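Side-chain contacts in ribonuclease VapC5 (Mycobacterium tuberculosis, PDB 3DBO), which is the probable toxin of a type II toxin-antitoxin pair, a magnesium-dependent PIN-domain ribonuclease whose limited activity is seen in complex with its antitoxin VapB5: residues V62-T67 against A72-T77; V52-E57 against L116-V121; A94-R99 against A142-I147; A138-G141 against E146-R149. One frame throughout, in Å; residues are numbered along the deposited sequence. Where two conformers were deposited one is given.

Interaction 1: V62-T67 against A72-T77; sequences VLAAAT and AQRLAT. With NA (sodium ion), chain F.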
loop_
_atom_site.group_PDB
_atom_site.type_symbol
_atom_site.label_atom_id
_atom_site.label_comp_id
_atom_site.label_asym_id
_atom_site.label_seq_id
_atom_site.Cartn_x
_atom_site.Cartn_y
_atom_site.Cartn_z
ATOM N N VAL B 62 0.513 -5.442 -14.041
ATOM C CA VAL B 62 0.946 -6.523 -14.957
ATOM C C VAL B 62 0.116 -6.473 -16.228
ATOM O O VAL B 62 0.653 -6.522 -17.337
ATOM C CB VAL B 62 0.859 -7.931 -14.289
ATOM C CG1 VAL B 62 1.123 -9.049 -15.295
ATOM C CG2 VAL B 62 1.826 -8.049 -13.093
ATOM N N LEU B 63 -1.203 -6.337 -16.067
ATOM C CA LEU B 63 -2.105 -6.372 -17.219
ATOM C C LEU B 63 -2.025 -5.130 -18.113
ATOM O O LEU B 63 -2.328 -5.195 -19.306
ATOM C CB LEU B 63 -3.532 -6.613 -16.726
ATOM C CG LEU B 63 -3.761 -7.929 -15.960
ATOM C CD1 LEU B 63 -5.217 -7.986 -15.554
ATOM C CD2 LEU B 63 -3.365 -9.152 -16.824
ATOM N N ALA B 64 -1.611 -4.007 -17.535
ATOM C CA ALA B 64 -1.498 -2.736 -18.274
ATOM C C ALA B 64 -0.152 -2.539 -18.969
ATOM O O ALA B 64 -0.025 -1.656 -19.833
ATOM C CB ALA B 64 -1.758 -1.566 -17.348
ATOM N N ALA B 65 0.845 -3.325 -18.579
ATOM C CA ALA B 65 2.222 -3.114 -19.061
ATOM C C ALA B 65 2.257 -3.118 -20.582
ATOM O O ALA B 65 1.660 -3.994 -21.219
ATOM C CB ALA B 65 3.178 -4.173 -18.469
ATOM N N ALA B 66 2.955 -2.130 -21.144
ATOM C CA ALA B 66 2.983 -1.901 -22.578
ATOM C C ALA B 66 4.003 -2.765 -23.343
ATOM O O ALA B 66 3.786 -3.077 -24.507
ATOM C CB ALA B 66 3.214 -0.397 -22.866
ATOM N N THR B 67 5.090 -3.166 -22.697
ATOM C CA THR B 67 6.153 -3.931 -23.364
ATOM C C THR B 67 6.516 -5.117 -22.512
ATOM O O THR B 67 6.284 -5.090 -21.297
ATOM C CB THR B 67 7.436 -3.096 -23.496
ATOM O OG1 THR B 67 7.914 -2.750 -22.188
ATOM C CG2 THR B 67 7.194 -1.859 -24.298
ATOM N N ALA B 72 7.465 -8.104 -17.530
ATOM C CA ALA B 72 8.268 -9.018 -16.715
ATOM C C ALA B 72 8.633 -8.418 -15.362
ATOM O O ALA B 72 8.606 -9.119 -14.347
ATOM C CB ALA B 72 9.519 -9.425 -17.460
ATOM N N GLN B 73 9.015 -7.141 -15.350
ATOM C CA GLN B 73 9.356 -6.471 -14.085
ATOM C C GLN B 73 8.143 -6.441 -13.138
ATOM O O GLN B 73 8.257 -6.729 -11.944
ATOM C CB GLN B 73 9.898 -5.061 -14.326
ATOM C CG GLN B 73 10.553 -4.443 -13.094
ATOM C CD GLN B 73 11.491 -5.408 -12.385
ATOM O OE1 GLN B 73 12.517 -5.812 -12.946
ATOM N NE2 GLN B 73 11.132 -5.805 -11.164
ATOM N N ARG B 74 7.004 -6.048 -13.683
ATOM C CA ARG B 74 5.789 -5.876 -12.876
ATOM C C ARG B 74 5.291 -7.228 -12.403
ATOM O O ARG B 74 4.753 -7.356 -11.301
ATOM C CB ARG B 74 4.726 -5.136 -13.671
ATOM C CG ARG B 74 5.038 -3.629 -13.828
ATOM C CD ARG B 74 3.935 -2.911 -14.528
ATOM N NE ARG B 74 4.295 -1.531 -14.850
ATOM C CZ ARG B 74 3.522 -0.686 -15.518
ATOM N NH1 ARG B 74 2.331 -1.074 -15.949
ATOM N NH2 ARG B 74 3.949 0.550 -15.763
ATOM N N LEU B 75 5.490 -8.245 -13.229
ATOM C CA LEU B 75 5.121 -9.596 -12.840
ATOM C C LEU B 75 5.968 -10.071 -11.637
ATOM O O LEU B 75 5.429 -10.638 -10.682
ATOM C CB LEU B 75 5.180 -10.558 -14.038
ATOM C CG LEU B 75 4.675 -11.974 -13.724
ATOM C CD1 LEU B 75 3.213 -11.993 -13.202
ATOM C CD2 LEU B 75 4.850 -12.863 -14.950
ATOM N N ALA B 76 7.278 -9.818 -11.667
ATOM C CA ALA B 76 8.124 -10.018 -10.469
ATOM C C ALA B 76 7.611 -9.254 -9.219
ATOM O O ALA B 76 7.632 -9.773 -8.108
ATOM C CB ALA B 76 9.602 -9.624 -10.771
ATOM N N THR B 77 7.159 -8.021 -9.411
ATOM C CA THR B 77 6.617 -7.240 -8.276
ATOM C C THR B 77 5.377 -7.952 -7.697
ATOM O O THR B 77 5.244 -8.121 -6.477
ATOM C CB THR B 77 6.266 -5.802 -8.719
ATOM O OG1 THR B 77 7.349 -5.260 -9.493
ATOM C CG2 THR B 77 6.007 -4.913 -7.501
HETATM NA NA NA F . 0.635 -6.274 -20.114
#
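Val-62 presses one methyl into the backbone of helix 68-79, and this is the tight spot of the contact: its CG2 lies 3.5 Å from Arg-74 O and 3.6 Å from Leu-75 CA. The CA atoms of Val-62 and Arg-74 are only 5.3 Å apart, close enough for side chain to meet main chain. The other branch, CG1, is turned anti to the backbone N (chi1 172°) and reaches outward to Leu-75 CD1 at 4.2 Å. That second touch is looser and sits on the exposed side, where the leucine slants across the valine. From the next helix Arg-74 runs out extended from CG to NE, bringing NH1 to 3.7 Å from Ala-65 CA without a bond between them. The same NH1 is hydrogen-bonded to Gly-61 O, and the guanidinium forms salt bridges with an acidic side chain of another protein chain. Away from the valine's methyls, a sodium ion takes Val-62 O at 2.8 Å and Ala-65 O at 2.7 Å where the helix gives way to the turn. The two helices are consecutive: 52-64 ends, the chain turns, and 68-79 starts after the N-cap residue Thr-67, folding back so that Val-62 also meets Leu-78.

Interaction 2: V52-E57 against L116-V121; sequences VVTLAE and LWIAAV. With NA (sodium ion), chain C.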
loop_
_atom_site.group_PDB
_atom_site.type_symbol
_atom_site.label_atom_id
_atom_site.label_comp_id
_atom_site.label_asym_id
_atom_site.label_seq_id
_atom_site.Cartn_x
_atom_site.Cartn_y
_atom_site.Cartn_z
ATOM N N VAL B 52 -5.266 -6.355 0.186
ATOM C CA VAL B 52 -5.843 -6.781 -1.087
ATOM C C VAL B 52 -5.861 -5.661 -2.112
ATOM O O VAL B 52 -5.876 -5.933 -3.319
ATOM C CB VAL B 52 -7.294 -7.332 -0.876
ATOM C CG1 VAL B 52 -7.219 -8.703 -0.189
ATOM C CG2 VAL B 52 -8.165 -6.348 -0.070
ATOM N N VAL B 53 -5.870 -4.410 -1.642
ATOM C CA VAL B 53 -5.876 -3.265 -2.566
ATOM C C VAL B 53 -4.563 -3.268 -3.359
ATOM O O VAL B 53 -4.561 -3.023 -4.569
ATOM C CB VAL B 53 -6.068 -1.924 -1.814
ATOM C CG1 VAL B 53 -5.952 -0.753 -2.747
ATOM C CG2 VAL B 53 -7.462 -1.946 -1.071
ATOM N N THR B 54 -3.449 -3.495 -2.660
ATOM C CA THR B 54 -2.140 -3.549 -3.325
ATOM C C THR B 54 -2.046 -4.773 -4.222
ATOM O O THR B 54 -1.512 -4.669 -5.330
ATOM C CB THR B 54 -0.982 -3.507 -2.314
ATOM O OG1 THR B 54 -0.973 -2.217 -1.692
ATOM C CG2 THR B 54 0.386 -3.754 -3.007
ATOM N N LEU B 55 -2.570 -5.914 -3.780
ATOM C CA LEU B 55 -2.637 -7.110 -4.661
ATOM C C LEU B 55 -3.328 -6.726 -5.991
ATOM O O LEU B 55 -2.828 -7.012 -7.078
ATOM C CB LEU B 55 -3.372 -8.278 -3.961
ATOM C CG LEU B 55 -3.503 -9.576 -4.767
ATOM C CD1 LEU B 55 -2.170 -10.086 -5.257
ATOM C CD2 LEU B 55 -4.280 -10.689 -3.993
ATOM N N ALA B 56 -4.468 -6.046 -5.886
ATOM C CA ALA B 56 -5.216 -5.595 -7.059
ATOM C C ALA B 56 -4.416 -4.632 -7.939
ATOM O O ALA B 56 -4.391 -4.744 -9.163
ATOM C CB ALA B 56 -6.517 -4.915 -6.606
ATOM N N GLU B 57 -3.770 -3.664 -7.297
ATOM C CA GLU B 57 -3.056 -2.634 -8.025
ATOM C C GLU B 57 -1.817 -3.165 -8.754
ATOM O O GLU B 57 -1.574 -2.800 -9.901
ATOM C CB GLU B 57 -2.737 -1.469 -7.092
ATOM C CG GLU B 57 -4.019 -0.672 -6.807
ATOM C CD GLU B 57 -3.805 0.567 -5.951
ATOM O OE1 GLU B 57 -2.786 0.639 -5.226
ATOM O OE2 GLU B 57 -4.676 1.475 -5.999
ATOM N N LEU B 116 -7.496 5.258 0.774
ATOM C CA LEU B 116 -8.347 5.298 1.984
ATOM C C LEU B 116 -8.724 3.896 2.463
ATOM O O LEU B 116 -8.727 3.631 3.673
ATOM C CB LEU B 116 -9.599 6.159 1.767
ATOM C CG LEU B 116 -10.395 6.494 3.044
ATOM C CD1 LEU B 116 -9.535 7.256 4.111
ATOM C CD2 LEU B 116 -11.634 7.315 2.620
ATOM N N TRP B 117 -9.027 2.994 1.524
ATOM C CA TRP B 117 -9.226 1.572 1.854
ATOM C C TRP B 117 -7.995 0.952 2.531
ATOM O O TRP B 117 -8.114 0.245 3.515
ATOM C CB TRP B 117 -9.650 0.760 0.605
ATOM C CG TRP B 117 -11.096 1.006 0.184
ATOM C CD1 TRP B 117 -11.548 1.583 -0.969
ATOM C CD2 TRP B 117 -12.254 0.633 0.931
ATOM N NE1 TRP B 117 -12.952 1.594 -0.984
ATOM C CE2 TRP B 117 -13.394 1.026 0.183
ATOM C CE3 TRP B 117 -12.437 0.020 2.181
ATOM C CZ2 TRP B 117 -14.713 0.818 0.646
ATOM C CZ3 TRP B 117 -13.763 -0.184 2.647
ATOM C CH2 TRP B 117 -14.869 0.201 1.863
ATOM N N ILE B 118 -6.810 1.231 2.008
ATOM C CA ILE B 118 -5.580 0.766 2.647
ATOM C C ILE B 118 -5.460 1.278 4.086
ATOM O O ILE B 118 -5.244 0.482 5.010
ATOM C CB ILE B 118 -4.342 1.129 1.816
ATOM C CG1 ILE B 118 -4.359 0.325 0.501
ATOM C CG2 ILE B 118 -3.048 0.778 2.592
ATOM C CD1 ILE B 118 -3.342 0.870 -0.543
ATOM N N ALA B 119 -5.629 2.591 4.264
ATOM C CA ALA B 119 -5.558 3.224 5.578
ATOM C C ALA B 119 -6.631 2.659 6.510
ATOM O O ALA B 119 -6.360 2.418 7.689
ATOM C CB ALA B 119 -5.714 4.724 5.447
ATOM N N ALA B 120 -7.835 2.408 5.971
ATOM C CA ALA B 120 -8.916 1.817 6.777
ATOM C C ALA B 120 -8.553 0.424 7.284
ATOM O O ALA B 120 -8.774 0.093 8.451
ATOM C CB ALA B 120 -10.258 1.804 5.981
ATOM N N VAL B 121 -7.999 -0.402 6.407
ATOM C CA VAL B 121 -7.563 -1.732 6.797
ATOM C C VAL B 121 -6.493 -1.662 7.908
ATOM O O VAL B 121 -6.621 -2.316 8.966
ATOM C CB VAL B 121 -7.034 -2.526 5.555
ATOM C CG1 VAL B 121 -6.254 -3.805 5.972
ATOM C CG2 VAL B 121 -8.219 -2.878 4.605
HETATM NA NA NA C . -1.879 -2.177 0.741
#
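Two helices of the PIN domain, 52-64 and 113-124, meet here beside the acidic site predicted to bind magnesium, with Ile-118 near both Asp-26 and Asp-115. Val-53 carries the contact from the first helix. Its CB lies 3.7 Å from Ile-118 CG1, while its CG1 methyl sits 3.8 Å from Ile-118 CD1. The two valine branches divide the work: CG1, anti to the backbone N (chi1 175°), goes to the isoleucine, and CG2 approaches Trp-117 CB at 3.9 Å. The tryptophan thus offers only the root of its side chain; its ring leads away and stacks on Trp-97. The Ile-118 side chain slants across that of Val-53, and it reaches on until CD1 stands 4.1 Å from Thr-54 OG1. That hydroxyl binds a sodium ion at 2.6 Å, with Leu-25 O and Thr-51 OG1 completing the protein ligands, and it is also hydrogen-bonded to Thr-27 OG1. Ile-118 CG1 is also 3.5 Å from the sodium, a carbon beside the ion and not a ligand. With no hydrogen bond across it, the buried contact is apolar except at this metal corner. The short segments run roughly antiparallel, at 148°, their axes approaching to 9.9 Å; Ile-118 and Val-121 rest on Thr-51 of strand 47-51, while helix 91-107 packs against Leu-116 and Ala-120.

Interaction 3: A94-R99 against A142-I147; sequences ARMWAR and AASVEI. With NA (sodium ion), chain D.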
loop_
_atom_site.group_PDB
_atom_site.type_symbol
_atom_site.label_atom_id
_atom_site.label_comp_id
_atom_site.label_asym_id
_atom_site.label_seq_id
_atom_site.Cartn_x
_atom_site.Cartn_y
_atom_site.Cartn_z
ATOM N N ALA B 94 -14.305 -1.736 6.913
ATOM C CA ALA B 94 -15.411 -0.986 6.343
ATOM C C ALA B 94 -15.883 0.100 7.299
ATOM O O ALA B 94 -16.135 1.212 6.880
ATOM C CB ALA B 94 -16.577 -1.945 6.011
ATOM N N ARG B 95 -16.041 -0.238 8.577
ATOM C CA ARG B 95 -16.474 0.759 9.561
ATOM C C ARG B 95 -15.460 1.885 9.706
ATOM O O ARG B 95 -15.829 3.062 9.799
ATOM C CB ARG B 95 -16.754 0.075 10.892
ATOM C CG ARG B 95 -17.955 -0.894 10.784
ATOM C CD ARG B 95 -18.255 -1.547 12.151
ATOM N NE ARG B 95 -19.282 -2.575 12.002
ATOM C CZ ARG B 95 -19.058 -3.888 12.069
ATOM N NH1 ARG B 95 -17.834 -4.366 12.319
ATOM N NH2 ARG B 95 -20.075 -4.729 11.908
ATOM N N MET B 96 -14.183 1.514 9.705
ATOM C CA MET B 96 -13.101 2.492 9.766
ATOM C C MET B 96 -13.113 3.417 8.548
ATOM O O MET B 96 -12.923 4.631 8.698
ATOM C CB MET B 96 -11.737 1.778 9.897
ATOM C CG MET B 96 -10.537 2.763 10.099
ATOM S SD MET B 96 -10.687 3.815 11.574
ATOM C CE MET B 96 -10.267 2.617 12.838
ATOM N N TRP B 97 -13.311 2.848 7.346
ATOM C CA TRP B 97 -13.332 3.639 6.119
ATOM C C TRP B 97 -14.371 4.756 6.242
ATOM O O TRP B 97 -14.082 5.890 5.886
ATOM C CB TRP B 97 -13.666 2.765 4.909
ATOM C CG TRP B 97 -13.538 3.417 3.548
ATOM C CD1 TRP B 97 -12.452 3.383 2.725
ATOM C CD2 TRP B 97 -14.546 4.159 2.860
ATOM N NE1 TRP B 97 -12.726 4.056 1.553
ATOM C CE2 TRP B 97 -14.005 4.551 1.620
ATOM C CE3 TRP B 97 -15.865 4.533 3.179
ATOM C CZ2 TRP B 97 -14.739 5.291 0.678
ATOM C CZ3 TRP B 97 -16.589 5.284 2.238
ATOM C CH2 TRP B 97 -16.027 5.643 1.012
ATOM N N ALA B 98 -15.551 4.433 6.763
ATOM C CA ALA B 98 -16.607 5.438 6.917
ATOM C C ALA B 98 -16.174 6.588 7.850
ATOM O O ALA B 98 -16.406 7.752 7.532
ATOM C CB ALA B 98 -17.919 4.772 7.434
ATOM N N ARG B 99 -15.597 6.255 9.002
ATOM C CA ARG B 99 -15.117 7.256 9.964
ATOM C C ARG B 99 -14.063 8.160 9.316
ATOM O O ARG B 99 -14.155 9.390 9.395
ATOM C CB ARG B 99 -14.516 6.575 11.210
ATOM C CG ARG B 99 -14.102 7.558 12.306
ATOM C CD ARG B 99 -13.830 6.887 13.663
ATOM N NE ARG B 99 -13.675 7.918 14.694
ATOM C CZ ARG B 99 -13.902 7.750 15.998
ATOM N NH1 ARG B 99 -14.315 6.578 16.468
ATOM N NH2 ARG B 99 -13.731 8.776 16.836
ATOM N N ALA B 142 -5.775 11.468 12.743
ATOM C CA ALA B 142 -7.044 10.729 12.883
ATOM C C ALA B 142 -6.864 9.534 13.822
ATOM O O ALA B 142 -5.808 8.933 13.869
ATOM C CB ALA B 142 -7.568 10.307 11.515
ATOM N N ALA B 143 -7.872 9.190 14.625
ATOM C CA ALA B 143 -7.679 8.061 15.526
ATOM C C ALA B 143 -7.356 6.765 14.775
ATOM O O ALA B 143 -7.866 6.495 13.672
ATOM C CB ALA B 143 -8.863 7.878 16.512
ATOM N N SER B 144 -6.469 6.005 15.398
ATOM C CA SER B 144 -5.916 4.771 14.891
ATOM C C SER B 144 -5.021 4.927 13.659
ATOM O O SER B 144 -4.459 3.937 13.227
ATOM C CB SER B 144 -7.021 3.722 14.666
ATOM O OG SER B 144 -7.746 3.574 15.881
ATOM N N VAL B 145 -4.872 6.149 13.125
ATOM C CA VAL B 145 -4.011 6.375 11.926
ATOM C C VAL B 145 -2.559 6.664 12.341
ATOM O O VAL B 145 -2.314 7.565 13.141
ATOM C CB VAL B 145 -4.569 7.491 10.989
ATOM C CG1 VAL B 145 -3.567 7.842 9.847
ATOM C CG2 VAL B 145 -5.941 7.027 10.386
ATOM N N GLU B 146 -1.611 5.877 11.831
ATOM C CA GLU B 146 -0.181 6.239 11.944
ATOM C C GLU B 146 0.432 6.000 10.566
ATOM O O GLU B 146 0.266 4.922 9.994
ATOM C CB GLU B 146 0.461 5.315 13.014
ATOM C CG GLU B 146 2.001 5.332 13.196
ATOM C CD GLU B 146 2.519 4.194 14.116
ATOM O OE1 GLU B 146 1.711 3.490 14.750
ATOM O OE2 GLU B 146 3.750 3.992 14.206
ATOM N N ILE B 147 1.066 7.027 10.009
ATOM C CA ILE B 147 1.675 6.960 8.684
ATOM C C ILE B 147 3.211 6.972 8.863
ATOM O O ILE B 147 3.720 7.797 9.591
ATOM C CB ILE B 147 1.268 8.179 7.829
ATOM C CG1 ILE B 147 -0.279 8.258 7.731
ATOM C CG2 ILE B 147 1.873 8.121 6.413
ATOM C CD1 ILE B 147 -0.928 6.920 7.192
HETATM NA NA NA D . -2.829 3.359 10.961
HETATM O O HOH W 1 -4.250 4.119 8.750
#
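Met-96 reaches across to Ser-144 with its terminal methyl, CE standing 3.9 Å from Ser-144 CB. Set in helix 91-107, the Met-96 side chain starts anti to the backbone N (chi1 -175°), then bends at both of the next torsions, which carries CE over to the serine. Ser-144 OG is 4.1 Å from the same methyl, so the methionine touches both side-chain atoms of the serine by van der Waals contact. Its sulfur stays further back, with SD 4.4 Å from Ala-143 O. Facing the helix is a type II beta turn from Ala-142 to Val-145, closed by Val-145 N on Ala-142 O at 3.0 Å; it belongs to the connection leading into the edge strand 147-149 of the parallel PIN-domain sheet. Ser-144 occupies its third position with positive phi, 67°. Its carbonyl oxygen binds a sodium ion at 2.9 Å, to which a water adds a ligand at 2.7 Å and Leu-127 O another. Back on the helix, Met-96 also packs on Ala-123 of helix 113-124. One turn beyond Met-96, the CB of Arg-99 points toward the loop.

Interaction 4: A138-G141 against E146-R149; sequences ALDG and EIIR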
loop_
_atom_site.group_PDB
_atom_site.type_symbol
_atom_site.label_atom_id
_atom_site.label_comp_id
_atom_site.label_asym_id
_atom_site.label_seq_id
_atom_site.Cartn_x
_atom_site.Cartn_y
_atom_site.Cartn_z
ATOM N N ALA B 138 -2.917 13.545 4.499
ATOM C CA ALA B 138 -4.165 14.191 4.876
ATOM C C ALA B 138 -4.845 13.592 6.115
ATOM O O ALA B 138 -5.704 14.219 6.710
ATOM C CB ALA B 138 -5.130 14.159 3.710
ATOM N N LEU B 139 -4.481 12.371 6.466
ATOM C CA LEU B 139 -5.095 11.645 7.578
ATOM C C LEU B 139 -4.340 11.752 8.911
ATOM O O LEU B 139 -4.782 11.205 9.927
ATOM C CB LEU B 139 -5.223 10.173 7.193
ATOM C CG LEU B 139 -6.278 9.851 6.132
ATOM C CD1 LEU B 139 -6.073 8.449 5.598
ATOM C CD2 LEU B 139 -7.644 9.967 6.778
ATOM N N ASP B 140 -3.190 12.435 8.907
ATOM C CA ASP B 140 -2.370 12.484 10.113
ATOM C C ASP B 140 -3.159 12.988 11.314
ATOM O O ASP B 140 -3.790 14.037 11.248
ATOM C CB ASP B 140 -1.131 13.381 9.890
ATOM C CG ASP B 140 -0.077 12.727 9.003
ATOM O OD1 ASP B 140 -0.008 11.479 8.926
ATOM O OD2 ASP B 140 0.688 13.488 8.388
ATOM N N GLY B 141 -3.125 12.228 12.401
ATOM C CA GLY B 141 -3.812 12.615 13.633
ATOM C C GLY B 141 -5.185 11.991 13.813
ATOM O O GLY B 141 -5.730 12.012 14.913
ATOM N N GLU B 146 -1.611 5.877 11.831
ATOM C CA GLU B 146 -0.181 6.239 11.944
ATOM C C GLU B 146 0.432 6.000 10.566
ATOM O O GLU B 146 0.266 4.922 9.994
ATOM C CB GLU B 146 0.461 5.315 13.014
ATOM C CG GLU B 146 2.001 5.332 13.196
ATOM C CD GLU B 146 2.519 4.194 14.116
ATOM O OE1 GLU B 146 1.711 3.490 14.750
ATOM O OE2 GLU B 146 3.750 3.992 14.206
ATOM N N ILE B 147 1.066 7.027 10.009
ATOM C CA ILE B 147 1.675 6.960 8.684
ATOM C C ILE B 147 3.211 6.972 8.863
ATOM O O ILE B 147 3.720 7.797 9.591
ATOM C CB ILE B 147 1.268 8.179 7.829
ATOM C CG1 ILE B 147 -0.279 8.258 7.731
ATOM C CG2 ILE B 147 1.873 8.121 6.413
ATOM C CD1 ILE B 147 -0.928 6.920 7.192
ATOM N N ILE B 148 3.908 6.052 8.199
ATOM C CA ILE B 148 5.379 5.982 8.244
ATOM C C ILE B 148 5.901 6.149 6.825
ATOM O O ILE B 148 5.664 5.306 5.968
ATOM C CB ILE B 148 5.846 4.654 8.880
ATOM C CG1 ILE B 148 5.309 4.536 10.308
ATOM C CG2 ILE B 148 7.399 4.539 8.876
ATOM C CD1 ILE B 148 5.470 3.140 10.938
ATOM N N ARG B 149 6.568 7.275 6.565
ATOM C CA ARG B 149 7.037 7.584 5.225
ATOM C C ARG B 149 8.446 7.037 5.019
ATOM O O ARG B 149 9.369 7.414 5.746
ATOM C CB ARG B 149 7.024 9.078 4.968
ATOM C CG ARG B 149 5.692 9.657 5.236
ATOM C CD ARG B 149 5.352 10.805 4.373
ATOM N NE ARG B 149 4.023 11.241 4.784
ATOM C CZ ARG B 149 2.896 10.935 4.164
ATOM N NH1 ARG B 149 2.868 10.210 3.040
ATOM N NH2 ARG B 149 1.786 11.392 4.663
HETATM O O HOH W 2 0.876 9.777 11.011
#
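Asp-140 and Ile-147 meet at about a right angle, the carboxylate oxygen OD1 lying against the side of the isoleucine chain. OD1 is 3.4 Å from Ile-147 CG1 and 3.7 Å from Ile-147 CB, a polar atom resting on hydrocarbon rather than bonding to it. This oxygen is hydrogen-bonded to a water, which donates to Asp-140 OD1 at 2.8 Å and accepts from Ile-147 N at 2.9 Å. The aspartate is thereby tied to the backbone of Ile-147 by one solvent bridge. Ile-147 belongs to strand 147-149, at the edge of the parallel sheet of the PIN domain, and Asp-140 to the loop that leads up to it after a short 3-10 segment. On the strand, Arg-149 folds back over its neighbour but one: Ile-147 CG2 lies 3.7 Å above the guanidinium plane, over its centre. That methyl branch is anti to the backbone N, while CG1 (chi1 -57°) is the branch met by the carboxylate. Asp-140 OD2 sits near the plane of the guanidinium at its edge, yet 4.4 Å from Arg-149 NH2, beyond a salt bridge; any attraction is probably modest. Arg-149 NH1 has a weak hydrogen bond to Asp-133 O.

In the fold
Interaction 2 is the buried contact of the set, close to the centre of the chain; interactions 3 and 4 lie at the surface, and interaction 1 is partly buried. Helix 52-64 serves both 1 and 2, whose centres are 19 Å apart: its start packs in the core, its end at a corner. Interactions 3 and 4 share Glu-146 and Ile-147 and sit across the chain's centre from 1. Helices 91-107 and 113-124, neighbours in the chain, join 2 to 3, and Leu-139 against Ala-119 joins 2 to 4. Chemistry follows place: branched aliphatics in the core, methyl-to-backbone packing with an arginine salt-bridged to another protein chain at the helix end, a lone methionine touch and a water bridge outside.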